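Local atomic coordinates of uncharacterized ATP-binding protein MJECL15 (Methanocaldococcus jannaschii, PDB entry 3H92), a protein that is of unknown function but probably belongs to an ATP-binding protein, of which this fragment is a C-terminal domain that resembles a winged helix. Residues 38-43 with 65-70. Sequence-based numbering, arbitrary orientation.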
loop_
_atom_site.group_PDB
_atom_site.type_symbol
_atom_site.label_atom_id
_atom_site.label_comp_id
_atom_site.label_asym_id
_atom_site.label_seq_id
_atom_site.Cartn_x
_atom_site.Cartn_y
_atom_site.Cartn_z
ATOM N N GLU A 38 6.835 1.317 5.987
ATOM C CA GLU A 38 7.937 1.996 5.305
ATOM C C GLU A 38 7.726 1.935 3.797
ATOM O O GLU A 38 7.849 2.964 3.124
ATOM C CB GLU A 38 9.317 1.493 5.736
ATOM C CG GLU A 38 9.816 2.121 7.077
ATOM C CD GLU A 38 9.482 3.659 7.224
ATOM O OE1 GLU A 38 9.964 4.459 6.375
ATOM O OE2 GLU A 38 8.703 4.056 8.160
ATOM N N ALA A 39 7.289 0.780 3.299
ATOM C CA ALA A 39 6.849 0.661 1.905
ATOM C C ALA A 39 5.836 1.740 1.536
ATOM O O ALA A 39 6.085 2.523 0.664
ATOM C CB ALA A 39 6.289 -0.706 1.633
ATOM N N LEU A 40 4.700 1.785 2.208
ATOM C CA LEU A 40 3.612 2.663 1.794
ATOM C C LEU A 40 3.981 4.119 1.897
ATOM O O LEU A 40 3.493 4.966 1.136
ATOM C CB LEU A 40 2.353 2.373 2.639
ATOM C CG LEU A 40 1.700 1.008 2.296
ATOM C CD1 LEU A 40 0.514 0.702 3.161
ATOM C CD2 LEU A 40 1.256 0.992 0.872
ATOM N N LYS A 41 4.861 4.424 2.815
ATOM C CA LYS A 41 5.245 5.809 3.014
ATOM C C LYS A 41 5.970 6.364 1.815
ATOM O O LYS A 41 5.947 7.590 1.559
ATOM C CB LYS A 41 6.158 5.959 4.238
ATOM C CG LYS A 41 5.412 5.929 5.540
ATOM C CD LYS A 41 6.370 5.851 6.712
ATOM C CE LYS A 41 7.078 7.167 6.966
ATOM N NZ LYS A 41 8.022 6.982 8.137
ATOM N N LEU A 42 6.635 5.470 1.091
ATOM C CA LEU A 42 7.346 5.909 -0.126
ATOM C C LEU A 42 6.426 6.658 -1.078
ATOM O O LEU A 42 6.861 7.459 -1.905
ATOM C CB LEU A 42 7.926 4.718 -0.875
ATOM C CG LEU A 42 9.068 4.004 -0.187
ATOM C CD1 LEU A 42 9.601 2.899 -1.127
ATOM C CD2 LEU A 42 10.195 5.008 0.257
ATOM N N PHE A 43 5.161 6.313 -0.995
ATOM C CA PHE A 43 4.185 6.796 -1.944
ATOM C C PHE A 43 3.670 8.149 -1.563
ATOM O O PHE A 43 2.958 8.754 -2.340
ATOM C CB PHE A 43 3.030 5.799 -2.084
ATOM C CG PHE A 43 3.406 4.590 -2.840
ATOM C CD1 PHE A 43 3.445 4.609 -4.203
ATOM C CD2 PHE A 43 3.763 3.445 -2.197
ATOM C CE1 PHE A 43 3.815 3.501 -4.897
ATOM C CE2 PHE A 43 4.168 2.355 -2.909
ATOM C CZ PHE A 43 4.181 2.396 -4.268
ATOM N N GLU A 65 -3.759 -7.359 -2.001
ATOM C CA GLU A 65 -4.712 -6.721 -1.134
ATOM C C GLU A 65 -5.256 -5.429 -1.690
ATOM O O GLU A 65 -5.853 -4.637 -0.988
ATOM C CB GLU A 65 -4.020 -6.474 0.188
ATOM C CG GLU A 65 -3.587 -7.764 0.820
ATOM C CD GLU A 65 -4.769 -8.580 1.362
ATOM O OE1 GLU A 65 -5.947 -8.086 1.402
ATOM O OE2 GLU A 65 -4.513 -9.748 1.752
ATOM N N ASN A 66 -5.061 -5.239 -2.977
ATOM C CA ASN A 66 -5.587 -4.083 -3.743
ATOM C C ASN A 66 -5.251 -2.700 -3.242
ATOM O O ASN A 66 -6.043 -1.766 -3.374
ATOM C CB ASN A 66 -7.101 -4.206 -3.961
ATOM C CG ASN A 66 -7.474 -5.441 -4.762
ATOM O OD1 ASN A 66 -8.271 -6.267 -4.294
ATOM N ND2 ASN A 66 -6.878 -5.601 -5.940
ATOM N N ILE A 67 -4.033 -2.555 -2.745
ATOM C CA ILE A 67 -3.536 -1.255 -2.286
ATOM C C ILE A 67 -2.664 -0.686 -3.412
ATOM O O ILE A 67 -2.710 0.520 -3.699
ATOM C CB ILE A 67 -2.762 -1.418 -0.998
ATOM C CG1 ILE A 67 -3.667 -1.937 0.123
ATOM C CG2 ILE A 67 -2.068 -0.111 -0.557
ATOM C CD1 ILE A 67 -4.865 -0.986 0.524
ATOM N N LEU A 68 -1.873 -1.563 -4.040
ATOM C CA LEU A 68 -0.951 -1.110 -5.082
ATOM C C LEU A 68 -1.287 -1.779 -6.392
ATOM O O LEU A 68 -1.751 -2.910 -6.400
ATOM C CB LEU A 68 0.468 -1.428 -4.735
ATOM C CG LEU A 68 1.092 -0.727 -3.519
ATOM C CD1 LEU A 68 2.540 -1.139 -3.395
ATOM C CD2 LEU A 68 1.016 0.811 -3.587
ATOM N N PHE A 69 -0.996 -1.077 -7.499
ATOM C CA PHE A 69 -1.097 -1.603 -8.879
ATOM C C PHE A 69 0.315 -1.690 -9.499
ATOM O O PHE A 69 1.066 -0.732 -9.459
ATOM C CB PHE A 69 -1.936 -0.655 -9.728
ATOM C CG PHE A 69 -1.999 -1.037 -11.203
ATOM C CD1 PHE A 69 -2.769 -2.123 -11.619
ATOM C CD2 PHE A 69 -1.291 -0.325 -12.151
ATOM C CE1 PHE A 69 -2.831 -2.517 -12.986
ATOM C CE2 PHE A 69 -1.335 -0.693 -13.514
ATOM C CZ PHE A 69 -2.106 -1.801 -13.927
ATOM N N LEU A 70 0.642 -2.838 -10.080
ATOM C CA LEU A 70 1.853 -3.035 -10.864
ATOM C C LEU A 70 1.611 -2.795 -12.380
ATOM O O LEU A 70 0.703 -3.390 -12.993
ATOM C CB LEU A 70 2.396 -4.467 -10.655
ATOM C CG LEU A 70 3.618 -4.832 -11.517
ATOM C CD1 LEU A 70 4.875 -3.963 -11.166
ATOM C CD2 LEU A 70 3.927 -6.362 -11.410
#
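Leu68 pushes its CD2 methyl onto one face of the Phe43 ring. The methyl sits 3.9 Å from the ring centroid and 25° off the ring normal, a CH-pi contact over the face but displaced toward the rim. Leu68 CD2 is equally close to Phe43 CE2 and Phe43 CZ, at 3.6 Å from each. The second branch follows at that same rim, Leu68 CD1 lying 3.9 Å from Phe43 CE2; CD2 covers the face while CD1 lies beyond the rim, on the same side. The two side chains arrive from opposite directions, one off helix 33-45 and the other off the first residue of strand 68-71. Beside them Leu40, one helical turn before Phe43, meets Ile67 nearly at a right angle, Leu40 CD2 to Ile67 CG2 at 3.8 Å. The isoleucine reaches it with its short branch, which its first torsion (chi1 -63°) places opposite the backbone N.

Behind these four, helix 56-64 finishes in a Schellman motif with Asn66, at positive phi, as its C-prime residue; the chain then swings into the strand with Ile67 and Leu68 both directed at helix 33-45. Leu62 touches both Leu40 and Leu68, while Leu17 and Leu20 of helix 8-27 pack on Leu40 and Ile67 respectively. In the neighbouring strand 76-79, Leu77 and Pro79 also touch Phe43, whose carbonyl accepts a hydrogen bond from Trp85 NE1.

No hydrogen bond or salt bridge spans the two segments; the salt bridge Lys41 NZ to Glu38 OE2 stays within the helix. Helix and wing strand, consistent with a winged-helix fold, therefore meet near the centre of the domain through buried aliphatic and aromatic surface, held by shape and dispersion rather than by directional bonds.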